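Local coordinates for carboxylic ester hydrolase (Aspergillus niger, PDB 7K4O), which hydrolyses carboxylic esters as a serine esterase of the tannase family, probably releasing gallic acid from tannins, at residues E23-I28 against S159-A164; N311-S316 against D377-W382; I428-S433 against E453-Y458; F273-I278 against E304-I309. All blocks are in the same frame, centred on the assembly; numbering follows the deposited sequence. Where two conformers were deposited one is given.

In the fold
Contact 3 is the buried one: it sets helix 425-438 against strand 455-460, the outermost strand at one end of the mixed sheet, and relies on three aromatic side chains, aliphatic groups and one indole hydrogen bond. Contact 1 lies at the surface near the other end of that sheet; it has no hydrogen bond across its interface and is essentially apolar. Contacts 2 and 4 lie away from the sheet and are joined through helix 300-310, which contributes E304-I309 to contact 4 and runs on into the loop N311-S316 of contact 2. Their centres are about 19 Å apart. Both add a lysine-aspartate salt bridge to aliphatic packing, but contact 2 is partly buried and contact 4 superficial.

Contact 1: residues E23-I28 against S159-A164; sequences EFIQGI and SLIGKA
F24 and I25 reach helix 144-169 from the loop ahead of strand 28-47, and every contact they make there is apolar or van der Waals. The aromatic part comes from F24, whose ring meets the helix rim-first: CE1 lies 3.6 Å from I161 CG1, close to the ring plane, while CZ stands 3.7 Å from the backbone O of L160. A164 CB lies further off, 4.3 Å from F24 CE2. The aliphatic part is I25 CD1 against L160 CD1 at 3.7 Å. With CG1 anti to its carbonyl carbon (chi1 -58°), I25 sets that atom 3.6 Å above one face of the F24 ring, offset toward the rim, and CD1 carries on to L160. Within the loop, a type II turn from I25 to I28 is closed by the bond from I28 N to I25 O, and E23 OE1 accepts from G27 N at 2.8 Å; G27 also bonds to the D67 backbone. With no hydrogen bond across the interface, the loop is held to the helix here by shape and apolar burial.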
loop_
_atom_site.group_PDB
_atom_site.type_symbol
_atom_site.label_atom_id
_atom_site.label_comp_id
_atom_site.label_asym_id
_atom_site.label_seq_id
_atom_site.Cartn_x
_atom_site.Cartn_y
_atom_site.Cartn_z
ATOM N N GLU A 23 25.593 13.727 -15.359
ATOM C CA GLU A 23 25.028 15.096 -15.369
ATOM C C GLU A 23 23.856 15.234 -16.320
ATOM O O GLU A 23 23.340 16.358 -16.446
ATOM C CB GLU A 23 26.105 16.169 -15.561
ATOM C CG GLU A 23 27.274 15.952 -14.649
ATOM C CD GLU A 23 26.950 16.051 -13.148
ATOM O OE1 GLU A 23 25.945 16.739 -12.792
ATOM O OE2 GLU A 23 27.724 15.491 -12.344
ATOM N N PHE A 24 23.284 14.128 -16.797
ATOM C CA PHE A 24 22.011 14.255 -17.556
ATOM C C PHE A 24 20.945 14.770 -16.568
ATOM O O PHE A 24 20.010 15.424 -16.966
ATOM C CB PHE A 24 21.695 12.989 -18.339
ATOM C CG PHE A 24 20.685 12.112 -17.677
ATOM C CD1 PHE A 24 21.041 11.334 -16.598
ATOM C CD2 PHE A 24 19.383 12.084 -18.117
ATOM C CE1 PHE A 24 20.104 10.536 -15.973
ATOM C CE2 PHE A 24 18.450 11.283 -17.498
ATOM C CZ PHE A 24 18.815 10.509 -16.434
ATOM N N ILE A 25 21.043 14.315 -15.328
ATOM C CA ILE A 25 20.413 14.996 -14.160
ATOM C C ILE A 25 21.572 15.743 -13.495
ATOM O O ILE A 25 22.518 15.047 -13.041
ATOM C CB ILE A 25 19.756 14.012 -13.177
ATOM C CG1 ILE A 25 18.672 13.140 -13.819
ATOM C CG2 ILE A 25 19.183 14.767 -11.979
ATOM C CD1 ILE A 25 18.313 11.972 -12.969
ATOM N N GLN A 26 21.492 17.064 -13.404
ATOM C CA GLN A 26 22.621 17.766 -12.760
ATOM C C GLN A 26 22.719 17.285 -11.310
ATOM O O GLN A 26 21.687 17.268 -10.606
ATOM C CB GLN A 26 22.426 19.279 -12.832
ATOM C CG GLN A 26 23.659 20.020 -12.370
ATOM C CD GLN A 26 23.564 21.501 -12.613
ATOM O OE1 GLN A 26 22.543 22.116 -12.353
ATOM N NE2 GLN A 26 24.617 22.053 -13.188
ATOM N N GLY A 27 23.920 16.939 -10.867
ATOM C CA GLY A 27 24.174 16.422 -9.515
ATOM C C GLY A 27 24.242 14.919 -9.449
ATOM O O GLY A 27 24.474 14.387 -8.370
ATOM N N ILE A 28 24.008 14.231 -10.562
ATOM C CA ILE A 28 24.086 12.751 -10.631
ATOM C C ILE A 28 25.278 12.316 -11.496
ATOM O O ILE A 28 25.324 12.669 -12.664
ATOM C CB ILE A 28 22.788 12.141 -11.190
ATOM C CG1 ILE A 28 21.560 12.478 -10.343
ATOM C CG2 ILE A 28 22.940 10.628 -11.336
ATOM C CD1 ILE A 28 21.681 11.971 -8.974
ATOM N N SER A 159 13.070 6.571 -12.283
ATOM C CA SER A 159 12.281 6.748 -13.526
ATOM C C SER A 159 13.104 7.503 -14.555
ATOM O O SER A 159 13.114 7.088 -15.759
ATOM C CB SER A 159 10.981 7.429 -13.250
ATOM O OG SER A 159 10.146 6.592 -12.484
ATOM N N LEU A 160 13.758 8.604 -14.185
ATOM C CA LEU A 160 14.501 9.399 -15.194
ATOM C C LEU A 160 15.592 8.534 -15.813
ATOM O O LEU A 160 15.733 8.520 -17.039
ATOM C CB LEU A 160 15.085 10.639 -14.548
ATOM C CG LEU A 160 14.066 11.713 -14.207
ATOM C CD1 LEU A 160 14.676 12.780 -13.296
ATOM C CD2 LEU A 160 13.560 12.363 -15.480
ATOM N N ILE A 161 16.383 7.850 -14.992
ATOM C CA ILE A 161 17.527 7.043 -15.503
ATOM C C ILE A 161 17.013 5.822 -16.286
ATOM O O ILE A 161 17.535 5.553 -17.406
ATOM C CB ILE A 161 18.457 6.624 -14.366
ATOM C CG1 ILE A 161 19.119 7.839 -13.765
ATOM C CG2 ILE A 161 19.448 5.598 -14.864
ATOM C CD1 ILE A 161 19.766 7.554 -12.414
ATOM N N GLY A 162 16.063 5.100 -15.734
ATOM C CA GLY A 162 15.546 3.857 -16.329
ATOM C C GLY A 162 14.862 4.099 -17.657
ATOM O O GLY A 162 15.085 3.355 -18.616
ATOM N N LYS A 163 14.065 5.157 -17.742
ATOM C CA LYS A 163 13.372 5.483 -19.012
ATOM C C LYS A 163 14.415 5.848 -20.075
ATOM O O LYS A 163 14.244 5.425 -21.212
ATOM C CB LYS A 163 12.316 6.560 -18.823
ATOM C CG LYS A 163 11.134 6.077 -17.999
ATOM C CD LYS A 163 10.234 7.194 -17.481
ATOM C CE LYS A 163 9.612 8.020 -18.570
ATOM N NZ LYS A 163 8.843 9.166 -18.013
ATOM N N ALA A 164 15.440 6.597 -19.745
ATOM C CA ALA A 164 16.458 6.990 -20.721
ATOM C C ALA A 164 17.218 5.733 -21.190
ATOM O O ALA A 164 17.466 5.609 -22.401
ATOM C CB ALA A 164 17.398 8.023 -20.179
#

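Contact 2: residues N311-S316 against D377-W382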
loop_
_atom_site.group_PDB
_atom_site.type_symbol
_atom_site.label_atom_id
_atom_site.label_comp_id
_atom_site.label_asym_id
_atom_site.label_seq_id
_atom_site.Cartn_x
_atom_site.Cartn_y
_atom_site.Cartn_z
ATOM N N ASN A 311 -13.994 2.130 16.807
ATOM C CA ASN A 311 -14.511 3.513 16.776
ATOM C C ASN A 311 -13.410 4.548 16.435
ATOM O O ASN A 311 -13.778 5.661 16.154
ATOM C CB ASN A 311 -15.106 3.879 18.142
ATOM C CG ASN A 311 -15.973 5.108 18.095
ATOM O OD1 ASN A 311 -16.922 5.193 17.311
ATOM N ND2 ASN A 311 -15.662 6.076 18.937
ATOM N N GLY A 312 -12.150 4.165 16.511
ATOM C CA GLY A 312 -11.025 5.041 16.103
ATOM C C GLY A 312 -10.604 5.998 17.216
ATOM O O GLY A 312 -11.392 6.288 18.139
ATOM N N LEU A 313 -9.407 6.535 17.089
ATOM C CA LEU A 313 -8.830 7.456 18.102
ATOM C C LEU A 313 -9.697 8.693 18.253
ATOM O O LEU A 313 -9.937 9.442 17.281
ATOM C CB LEU A 313 -7.403 7.816 17.713
ATOM C CG LEU A 313 -6.757 8.876 18.593
ATOM C CD1 LEU A 313 -6.578 8.369 20.008
ATOM C CD2 LEU A 313 -5.414 9.257 18.013
ATOM N N HIS A 314 -10.133 8.929 19.500
ATOM C CA HIS A 314 -10.781 10.193 19.926
ATOM C C HIS A 314 -9.951 10.750 21.093
ATOM O O HIS A 314 -9.297 9.966 21.766
ATOM C CB HIS A 314 -12.244 9.977 20.345
ATOM C CG HIS A 314 -13.179 9.640 19.231
ATOM N ND1 HIS A 314 -13.071 8.450 18.541
ATOM C CD2 HIS A 314 -14.232 10.305 18.711
ATOM C CE1 HIS A 314 -14.049 8.402 17.644
ATOM N NE2 HIS A 314 -14.798 9.508 17.719
ATOM N N ASP A 315 -9.876 12.053 21.199
ATOM C CA ASP A 315 -9.036 12.695 22.229
ATOM C C ASP A 315 -9.849 12.743 23.544
ATOM O O ASP A 315 -10.998 12.243 23.583
ATOM C CB ASP A 315 -8.576 14.075 21.771
ATOM C CG ASP A 315 -9.639 15.129 21.637
ATOM O OD1 ASP A 315 -10.807 14.920 22.141
ATOM O OD2 ASP A 315 -9.341 16.171 21.014
ATOM N N SER A 316 -9.228 13.309 24.580
ATOM C CA SER A 316 -9.753 13.344 25.975
ATOM C C SER A 316 -11.061 14.139 25.989
ATOM O O SER A 316 -11.849 13.991 26.948
ATOM C CB SER A 316 -8.702 13.920 26.934
ATOM O OG SER A 316 -8.407 15.261 26.566
ATOM N N ASP A 377 -4.422 11.484 24.029
ATOM C CA ASP A 377 -3.949 12.841 23.671
ATOM C C ASP A 377 -2.479 12.800 23.212
ATOM O O ASP A 377 -2.141 13.628 22.329
ATOM C CB ASP A 377 -4.142 13.818 24.848
ATOM C CG ASP A 377 -5.579 14.255 25.086
ATOM O OD1 ASP A 377 -6.452 14.003 24.243
ATOM O OD2 ASP A 377 -5.838 14.862 26.177
ATOM N N THR A 378 -1.639 11.928 23.765
ATOM C CA THR A 378 -0.225 11.783 23.322
ATOM C C THR A 378 -0.270 11.372 21.830
ATOM O O THR A 378 0.524 11.934 21.031
ATOM C CB THR A 378 0.536 10.708 24.090
ATOM O OG1 THR A 378 0.357 10.923 25.498
ATOM C CG2 THR A 378 2.020 10.642 23.806
ATOM N N LEU A 379 -1.134 10.426 21.498
ATOM C CA LEU A 379 -1.256 9.937 20.081
ATOM C C LEU A 379 -1.725 11.099 19.195
ATOM O O LEU A 379 -1.158 11.308 18.086
ATOM C CB LEU A 379 -2.218 8.750 19.991
ATOM C CG LEU A 379 -1.834 7.510 20.785
ATOM C CD1 LEU A 379 -2.809 6.395 20.514
ATOM C CD2 LEU A 379 -0.429 7.028 20.506
ATOM N N LYS A 380 -2.718 11.868 19.624
ATOM C CA LYS A 380 -3.186 13.045 18.867
ATOM C C LYS A 380 -2.014 13.996 18.625
ATOM O O LYS A 380 -1.832 14.471 17.507
ATOM C CB LYS A 380 -4.309 13.748 19.619
ATOM C CG LYS A 380 -4.690 15.101 19.050
ATOM C CD LYS A 380 -5.655 15.853 19.942
ATOM C CE LYS A 380 -6.024 17.207 19.384
ATOM N NZ LYS A 380 -7.103 17.839 20.177
ATOM N N ASP A 381 -1.244 14.286 19.656
ATOM C CA ASP A 381 -0.151 15.280 19.542
ATOM C C ASP A 381 0.888 14.783 18.517
ATOM O O ASP A 381 1.397 15.612 17.750
ATOM C CB ASP A 381 0.529 15.527 20.898
ATOM C CG ASP A 381 -0.373 16.270 21.892
ATOM O OD1 ASP A 381 -1.368 16.863 21.468
ATOM O OD2 ASP A 381 -0.054 16.218 23.102
ATOM N N TRP A 382 1.188 13.496 18.526
ATOM C CA TRP A 382 2.125 12.893 17.528
ATOM C C TRP A 382 1.534 13.015 16.126
ATOM O O TRP A 382 2.298 13.372 15.176
ATOM C CB TRP A 382 2.429 11.461 17.915
ATOM C CG TRP A 382 3.487 11.314 18.968
ATOM C CD1 TRP A 382 4.587 12.087 19.192
ATOM C CD2 TRP A 382 3.548 10.247 19.926
ATOM N NE1 TRP A 382 5.315 11.556 20.221
ATOM C CE2 TRP A 382 4.724 10.421 20.668
ATOM C CE3 TRP A 382 2.783 9.101 20.139
ATOM C CZ2 TRP A 382 5.117 9.520 21.654
ATOM C CZ3 TRP A 382 3.183 8.187 21.094
ATOM C CH2 TRP A 382 4.334 8.411 21.844
#
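D377 has CG anti to its carbonyl carbon (chi1 -75°), which carries its carboxylate across to S316, while S316 OG sits between its own backbone N and carbonyl carbon (chi1 62°), a setting that turns the hydroxyl to D377 OD2. Two bonds result, one to each oxygen. S316 OG donates to D377 OD2 at 2.6 Å on the syn lone pair. S316 N donates to D377 OD1 at 2.9 Å, a little out of the carboxylate plane, with an N-H...O angle of 161°. Gripped at both oxygens, the D377 carboxylate has its rotation fixed. One turn on, in the conformer given, the extended chain of K380 runs alongside D315, both pointing the same way, and brings NZ to the anti lone pair of D315 OD2 in a salt bridge of 2.9 Å. The contact ties the loop that leaves helix 300-310, where G312 breaks the helix with positive phi, to helix 376-390. R319 makes a second salt bridge to D315 OD2; the two cations probably favour the ionised carboxylate and offset the like charge of D377, whose OD1 lies 4.8 Å from D315 OD2. Apolar packing lies on the inner side: L313 CD2 rests 3.8 Å from L379 CB, the two side chains meeting at a slant, and Y224 and V227 of helix 224-232 touch L313 and L379 respectively.

Contact 3: residues I428-S433 against E453-Y458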
loop_
_atom_site.group_PDB
_atom_site.type_symbol
_atom_site.label_atom_id
_atom_site.label_comp_id
_atom_site.label_asym_id
_atom_site.label_seq_id
_atom_site.Cartn_x
_atom_site.Cartn_y
_atom_site.Cartn_z
ATOM N N ILE A 428 -10.324 5.865 0.821
ATOM C CA ILE A 428 -11.485 6.694 0.448
ATOM C C ILE A 428 -11.183 8.146 0.773
ATOM O O ILE A 428 -11.497 9.050 -0.022
ATOM C CB ILE A 428 -12.764 6.194 1.170
ATOM C CG1 ILE A 428 -13.365 4.938 0.532
ATOM C CG2 ILE A 428 -13.777 7.297 1.142
ATOM C CD1 ILE A 428 -12.576 3.715 0.659
ATOM N N ARG A 429 -10.618 8.404 1.951
ATOM C CA ARG A 429 -10.400 9.802 2.345
ATOM C C ARG A 429 -9.558 10.563 1.316
ATOM O O ARG A 429 -9.830 11.719 1.029
ATOM C CB ARG A 429 -9.773 9.905 3.736
ATOM C CG ARG A 429 -9.751 11.369 4.178
ATOM C CD ARG A 429 -9.197 11.494 5.598
ATOM N NE ARG A 429 -9.244 12.854 6.059
ATOM C CZ ARG A 429 -10.271 13.409 6.735
ATOM N NH1 ARG A 429 -11.334 12.693 7.069
ATOM N NH2 ARG A 429 -10.212 14.675 7.107
ATOM N N TYR A 430 -8.500 9.943 0.818
ATOM C CA TYR A 430 -7.620 10.660 -0.134
ATOM C C TYR A 430 -8.362 10.939 -1.436
ATOM O O TYR A 430 -8.233 12.053 -1.981
ATOM C CB TYR A 430 -6.333 9.889 -0.388
ATOM C CG TYR A 430 -5.409 10.648 -1.301
ATOM C CD1 TYR A 430 -4.833 11.859 -0.913
ATOM C CD2 TYR A 430 -5.153 10.197 -2.598
ATOM C CE1 TYR A 430 -4.023 12.594 -1.772
ATOM C CE2 TYR A 430 -4.325 10.896 -3.455
ATOM C CZ TYR A 430 -3.763 12.092 -3.048
ATOM O OH TYR A 430 -2.979 12.769 -3.936
ATOM N N TRP A 431 -9.100 9.952 -1.943
ATOM C CA TRP A 431 -9.863 10.175 -3.193
ATOM C C TRP A 431 -10.836 11.330 -2.975
ATOM O O TRP A 431 -10.968 12.232 -3.834
ATOM C CB TRP A 431 -10.553 8.874 -3.607
ATOM C CG TRP A 431 -11.330 8.934 -4.884
ATOM C CD1 TRP A 431 -10.909 8.482 -6.109
ATOM C CD2 TRP A 431 -12.690 9.378 -5.053
ATOM N NE1 TRP A 431 -11.919 8.608 -7.031
ATOM C CE2 TRP A 431 -13.012 9.180 -6.419
ATOM C CE3 TRP A 431 -13.672 9.918 -4.210
ATOM C CZ2 TRP A 431 -14.266 9.487 -6.928
ATOM C CZ3 TRP A 431 -14.910 10.219 -4.726
ATOM C CH2 TRP A 431 -15.185 10.030 -6.075
ATOM N N GLU A 432 -11.471 11.393 -1.810
ATOM C CA GLU A 432 -12.396 12.517 -1.542
ATOM C C GLU A 432 -11.671 13.863 -1.413
ATOM O O GLU A 432 -12.222 14.870 -1.809
ATOM C CB GLU A 432 -13.193 12.227 -0.264
ATOM C CG GLU A 432 -14.103 11.002 -0.303
ATOM C CD GLU A 432 -15.322 11.134 -1.202
ATOM O OE1 GLU A 432 -15.493 12.197 -1.793
ATOM O OE2 GLU A 432 -16.098 10.143 -1.265
ATOM N N SER A 433 -10.459 13.860 -0.863
ATOM C CA SER A 433 -9.605 15.061 -0.735
ATOM C C SER A 433 -9.317 15.575 -2.131
ATOM O O SER A 433 -9.446 16.803 -2.393
ATOM C CB SER A 433 -8.332 14.769 0.022
ATOM O OG SER A 433 -8.660 14.571 1.401
ATOM N N GLU A 453 -12.997 9.901 -14.279
ATOM C CA GLU A 453 -12.437 9.800 -15.660
ATOM C C GLU A 453 -10.962 9.351 -15.600
ATOM O O GLU A 453 -10.446 8.851 -16.625
ATOM C CB GLU A 453 -12.472 11.150 -16.357
ATOM C CG GLU A 453 -13.873 11.681 -16.716
ATOM C CD GLU A 453 -13.860 13.060 -17.345
ATOM O OE1 GLU A 453 -14.941 13.629 -17.560
ATOM O OE2 GLU A 453 -12.766 13.614 -17.561
ATOM N N TRP A 454 -10.242 9.558 -14.503
ATOM C CA TRP A 454 -8.774 9.333 -14.506
ATOM C C TRP A 454 -8.222 8.751 -13.191
ATOM O O TRP A 454 -7.099 8.269 -13.187
ATOM C CB TRP A 454 -8.034 10.606 -14.939
ATOM C CG TRP A 454 -8.259 11.756 -14.016
ATOM C CD1 TRP A 454 -9.317 12.612 -14.054
ATOM C CD2 TRP A 454 -7.437 12.161 -12.893
ATOM N NE1 TRP A 454 -9.200 13.568 -13.069
ATOM C CE2 TRP A 454 -8.076 13.291 -12.321
ATOM C CE3 TRP A 454 -6.234 11.718 -12.332
ATOM C CZ2 TRP A 454 -7.555 13.981 -11.223
ATOM C CZ3 TRP A 454 -5.775 12.371 -11.186
ATOM C CH2 TRP A 454 -6.412 13.478 -10.676
ATOM N N TYR A 455 -8.944 8.766 -12.088
ATOM C CA TYR A 455 -8.461 8.236 -10.788
ATOM C C TYR A 455 -9.617 7.449 -10.172
ATOM O O TYR A 455 -10.578 8.041 -9.716
ATOM C CB TYR A 455 -7.977 9.358 -9.854
ATOM C CG TYR A 455 -7.730 8.977 -8.409
ATOM C CD1 TYR A 455 -7.549 7.649 -8.010
ATOM C CD2 TYR A 455 -7.628 9.965 -7.427
ATOM C CE1 TYR A 455 -7.344 7.316 -6.661
ATOM C CE2 TYR A 455 -7.393 9.647 -6.091
ATOM C CZ TYR A 455 -7.305 8.317 -5.702
ATOM O OH TYR A 455 -7.123 7.992 -4.394
ATOM N N ARG A 456 -9.530 6.138 -10.262
ATOM C CA ARG A 456 -10.571 5.196 -9.834
ATOM C C ARG A 456 -10.058 4.385 -8.660
ATOM O O ARG A 456 -8.900 3.969 -8.631
ATOM C CB ARG A 456 -11.027 4.334 -11.024
ATOM C CG ARG A 456 -11.599 5.171 -12.153
ATOM C CD ARG A 456 -11.936 4.381 -13.427
ATOM N NE ARG A 456 -13.119 3.592 -13.178
ATOM C CZ ARG A 456 -14.371 4.048 -13.221
ATOM N NH1 ARG A 456 -14.646 5.298 -13.552
ATOM N NH2 ARG A 456 -15.359 3.208 -12.973
ATOM N N LEU A 457 -10.964 4.165 -7.707
ATOM C CA LEU A 457 -10.688 3.522 -6.424
ATOM C C LEU A 457 -11.626 2.327 -6.239
ATOM O O LEU A 457 -12.861 2.476 -6.459
ATOM C CB LEU A 457 -10.909 4.559 -5.313
ATOM C CG LEU A 457 -10.898 4.014 -3.894
ATOM C CD1 LEU A 457 -9.544 3.419 -3.502
ATOM C CD2 LEU A 457 -11.304 5.133 -2.942
ATOM N N TYR A 458 -11.077 1.222 -5.801
ATOM C CA TYR A 458 -11.815 -0.051 -5.675
ATOM C C TYR A 458 -11.476 -0.700 -4.340
ATOM O O TYR A 458 -10.294 -0.907 -4.049
ATOM C CB TYR A 458 -11.482 -1.001 -6.834
ATOM C CG TYR A 458 -11.609 -0.417 -8.212
ATOM C CD1 TYR A 458 -10.546 0.282 -8.753
ATOM C CD2 TYR A 458 -12.737 -0.603 -9.006
ATOM C CE1 TYR A 458 -10.590 0.815 -10.026
ATOM C CE2 TYR A 458 -12.786 -0.071 -10.286
ATOM C CZ TYR A 458 -11.711 0.627 -10.806
ATOM O OH TYR A 458 -11.715 1.193 -12.073
#
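W431 and L457 have the nearest CA atoms, 7.4 Å apart, where helix 428-433 runs nearly antiparallel to strand 455-458, their axes 9.6 Å apart and their directions at 157°. The indole of W431 is turned edge-on to the Y455 ring in a T-shaped pair, centroids 4.6 Å apart and planes at 65°. Its CD1 stands 3.5 Å above that ring, over the centre. From the same edge NE1 donates to Y455 O at 3.1 Å; the acceptor lies in the indole plane, but the donor is well above the carbonyl plane and the N-H...O angle is 146°, a bent bond. With CG anti to the backbone N, W431 extends from the helix far enough to use ring and carbonyl of one residue. The hydroxyl of Y455 comes to the edge of the Y430 ring, 3.5 Å from CD2, and bonds to H413 ND1 on the adjacent strand. L457 CD2 fills the other part of the interface, 3.7 Å from I428 CA and also touching W431 CB. This is helix-on-sheet packing in an alpha/beta-hydrolase core, with helix 425-438 leading through helix 444-452 to the edge strand; E453, just before that strand, binds zinc with E449. Grip on both a carbonyl and a ring fixes the indole's rotation, while the buried polar atoms W431 NE1 and Y455 OH are each given a hydrogen-bond partner.

Contact 4: residues F273-I278 against E304-I309; sequences FDISTI and EVAKTI
K307 carries the polar part of the contact and I275 the apolar part. The ammonium makes a salt bridge with D274, NZ to OD1 at 2.9 Å, on the syn side but 31° out of the carboxylate plane. It also donates to S276 OG at 3.1 Å, so two side chains of the 273-278 segment hold it. OD1 of D274 accepts a second bond, from S276 N at 2.8 Å with an N-H...O angle of 156°; this closes an Asx turn, and the two donors approach from opposite faces of the carboxylate plane. That bond steadies the oxygen that K307 uses, and the turn leads into the short 3-10 segment 275-278, where T277 OG1 and T277 N both donate to D274 O. The apolar contact is made by the aliphatic part of K307 and by I275, which lie alongside each other, running head to tail, with K307 CG 3.7 Å from I275 CG1. I275 CD1 goes on to A306 CB, also at 3.7 Å. CG1 of I275 lies between its backbone N and carbonyl carbon (chi1 64°), a setting that directs the CG1-CD1 arm at the helix. The contact thus pins the loop between helix 266-272 and strand 282-285 onto helix 300-310, whose I303 also touches I275 and S276; F273 packs on helix 238-252, while E304, T308 and I309 lean on helix 224-232.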
loop_
_atom_site.group_PDB
_atom_site.type_symbol
_atom_site.label_atom_id
_atom_site.label_comp_id
_atom_site.label_asym_id
_atom_site.label_seq_id
_atom_site.Cartn_x
_atom_site.Cartn_y
_atom_site.Cartn_z
ATOM N N PHE A 273 -24.401 -3.855 12.474
ATOM C CA PHE A 273 -24.107 -4.989 13.368
ATOM C C PHE A 273 -23.513 -4.519 14.690
ATOM O O PHE A 273 -22.480 -3.803 14.695
ATOM C CB PHE A 273 -23.175 -5.977 12.702
ATOM C CG PHE A 273 -22.852 -7.140 13.589
ATOM C CD1 PHE A 273 -23.878 -7.970 14.057
ATOM C CD2 PHE A 273 -21.556 -7.420 13.977
ATOM C CE1 PHE A 273 -23.585 -9.053 14.874
ATOM C CE2 PHE A 273 -21.270 -8.494 14.803
ATOM C CZ PHE A 273 -22.291 -9.312 15.258
ATOM N N ASP A 274 -24.135 -4.935 15.802
ATOM C CA ASP A 274 -23.662 -4.604 17.167
ATOM C C ASP A 274 -22.921 -5.796 17.726
ATOM O O ASP A 274 -23.576 -6.845 17.962
ATOM C CB ASP A 274 -24.842 -4.250 18.067
ATOM C CG ASP A 274 -24.430 -3.742 19.443
ATOM O OD1 ASP A 274 -23.292 -3.991 19.866
ATOM O OD2 ASP A 274 -25.283 -3.116 20.087
ATOM N N ILE A 275 -21.622 -5.670 17.984
ATOM C CA ILE A 275 -20.812 -6.829 18.413
ATOM C C ILE A 275 -21.151 -7.185 19.876
ATOM O O ILE A 275 -20.668 -8.235 20.326
ATOM C CB ILE A 275 -19.293 -6.615 18.236
ATOM C CG1 ILE A 275 -18.748 -5.488 19.114
ATOM C CG2 ILE A 275 -18.943 -6.409 16.758
ATOM C CD1 ILE A 275 -17.254 -5.451 19.147
ATOM N N SER A 276 -21.917 -6.360 20.582
ATOM C CA SER A 276 -22.419 -6.730 21.951
ATOM C C SER A 276 -23.187 -8.070 21.908
ATOM O O SER A 276 -23.164 -8.790 22.924
ATOM C CB SER A 276 -23.263 -5.644 22.532
ATOM O OG SER A 276 -22.427 -4.626 23.057
ATOM N N THR A 277 -23.763 -8.434 20.759
ATOM C CA THR A 277 -24.481 -9.721 20.555
ATOM C C THR A 277 -23.524 -10.900 20.675
ATOM O O THR A 277 -24.005 -12.052 20.777
ATOM C CB THR A 277 -25.188 -9.753 19.204
ATOM O OG1 THR A 277 -24.188 -9.672 18.182
ATOM C CG2 THR A 277 -26.189 -8.629 19.073
ATOM N N ILE A 278 -22.219 -10.671 20.667
ATOM C CA ILE A 278 -21.218 -11.775 20.693
ATOM C C ILE A 278 -20.849 -12.096 22.144
ATOM O O ILE A 278 -20.194 -13.116 22.377
ATOM C CB ILE A 278 -19.982 -11.415 19.829
ATOM C CG1 ILE A 278 -20.420 -11.095 18.399
ATOM C CG2 ILE A 278 -18.950 -12.530 19.853
ATOM C CD1 ILE A 278 -19.347 -10.424 17.555
ATOM N N GLU A 304 -15.808 -4.241 24.883
ATOM C CA GLU A 304 -15.576 -2.791 25.092
ATOM C C GLU A 304 -14.254 -2.383 24.392
ATOM O O GLU A 304 -14.244 -1.344 23.715
ATOM C CB GLU A 304 -15.519 -2.454 26.587
ATOM C CG GLU A 304 -15.500 -0.965 26.866
ATOM C CD GLU A 304 -15.374 -0.612 28.353
ATOM O OE1 GLU A 304 -14.805 -1.439 29.142
ATOM O OE2 GLU A 304 -15.766 0.501 28.705
ATOM N N VAL A 305 -13.203 -3.163 24.561
ATOM C CA VAL A 305 -11.906 -2.900 23.894
ATOM C C VAL A 305 -12.156 -2.920 22.378
ATOM O O VAL A 305 -11.732 -1.957 21.689
ATOM C CB VAL A 305 -10.823 -3.891 24.309
ATOM C CG1 VAL A 305 -9.639 -3.857 23.347
ATOM C CG2 VAL A 305 -10.368 -3.594 25.737
ATOM N N ALA A 306 -12.862 -3.926 21.875
ATOM C CA ALA A 306 -13.014 -4.098 20.415
ATOM C C ALA A 306 -13.797 -2.912 19.888
ATOM O O ALA A 306 -13.446 -2.381 18.816
ATOM C CB ALA A 306 -13.670 -5.404 20.046
ATOM N N LYS A 307 -14.876 -2.522 20.559
ATOM C CA LYS A 307 -15.721 -1.436 20.055
ATOM C C LYS A 307 -14.898 -0.151 20.056
ATOM O O LYS A 307 -15.148 0.718 19.200
ATOM C CB LYS A 307 -16.970 -1.209 20.904
ATOM C CG LYS A 307 -18.099 -2.183 20.650
ATOM C CD LYS A 307 -19.367 -1.687 21.293
ATOM C CE LYS A 307 -20.505 -2.635 21.009
ATOM N NZ LYS A 307 -21.778 -2.070 21.495
ATOM N N THR A 308 -14.065 0.026 21.062
ATOM C CA THR A 308 -13.279 1.274 21.215
ATOM C C THR A 308 -12.253 1.348 20.057
ATOM O O THR A 308 -12.081 2.437 19.507
ATOM C CB THR A 308 -12.655 1.360 22.615
ATOM O OG1 THR A 308 -13.750 1.311 23.553
ATOM C CG2 THR A 308 -11.888 2.644 22.785
ATOM N N ILE A 309 -11.603 0.238 19.746
ATOM C CA ILE A 309 -10.611 0.143 18.629
ATOM C C ILE A 309 -11.346 0.476 17.340
ATOM O O ILE A 309 -10.933 1.386 16.595
ATOM C CB ILE A 309 -9.941 -1.220 18.585
ATOM C CG1 ILE A 309 -9.022 -1.406 19.786
ATOM C CG2 ILE A 309 -9.179 -1.393 17.266
ATOM C CD1 ILE A 309 -8.514 -2.811 19.985
#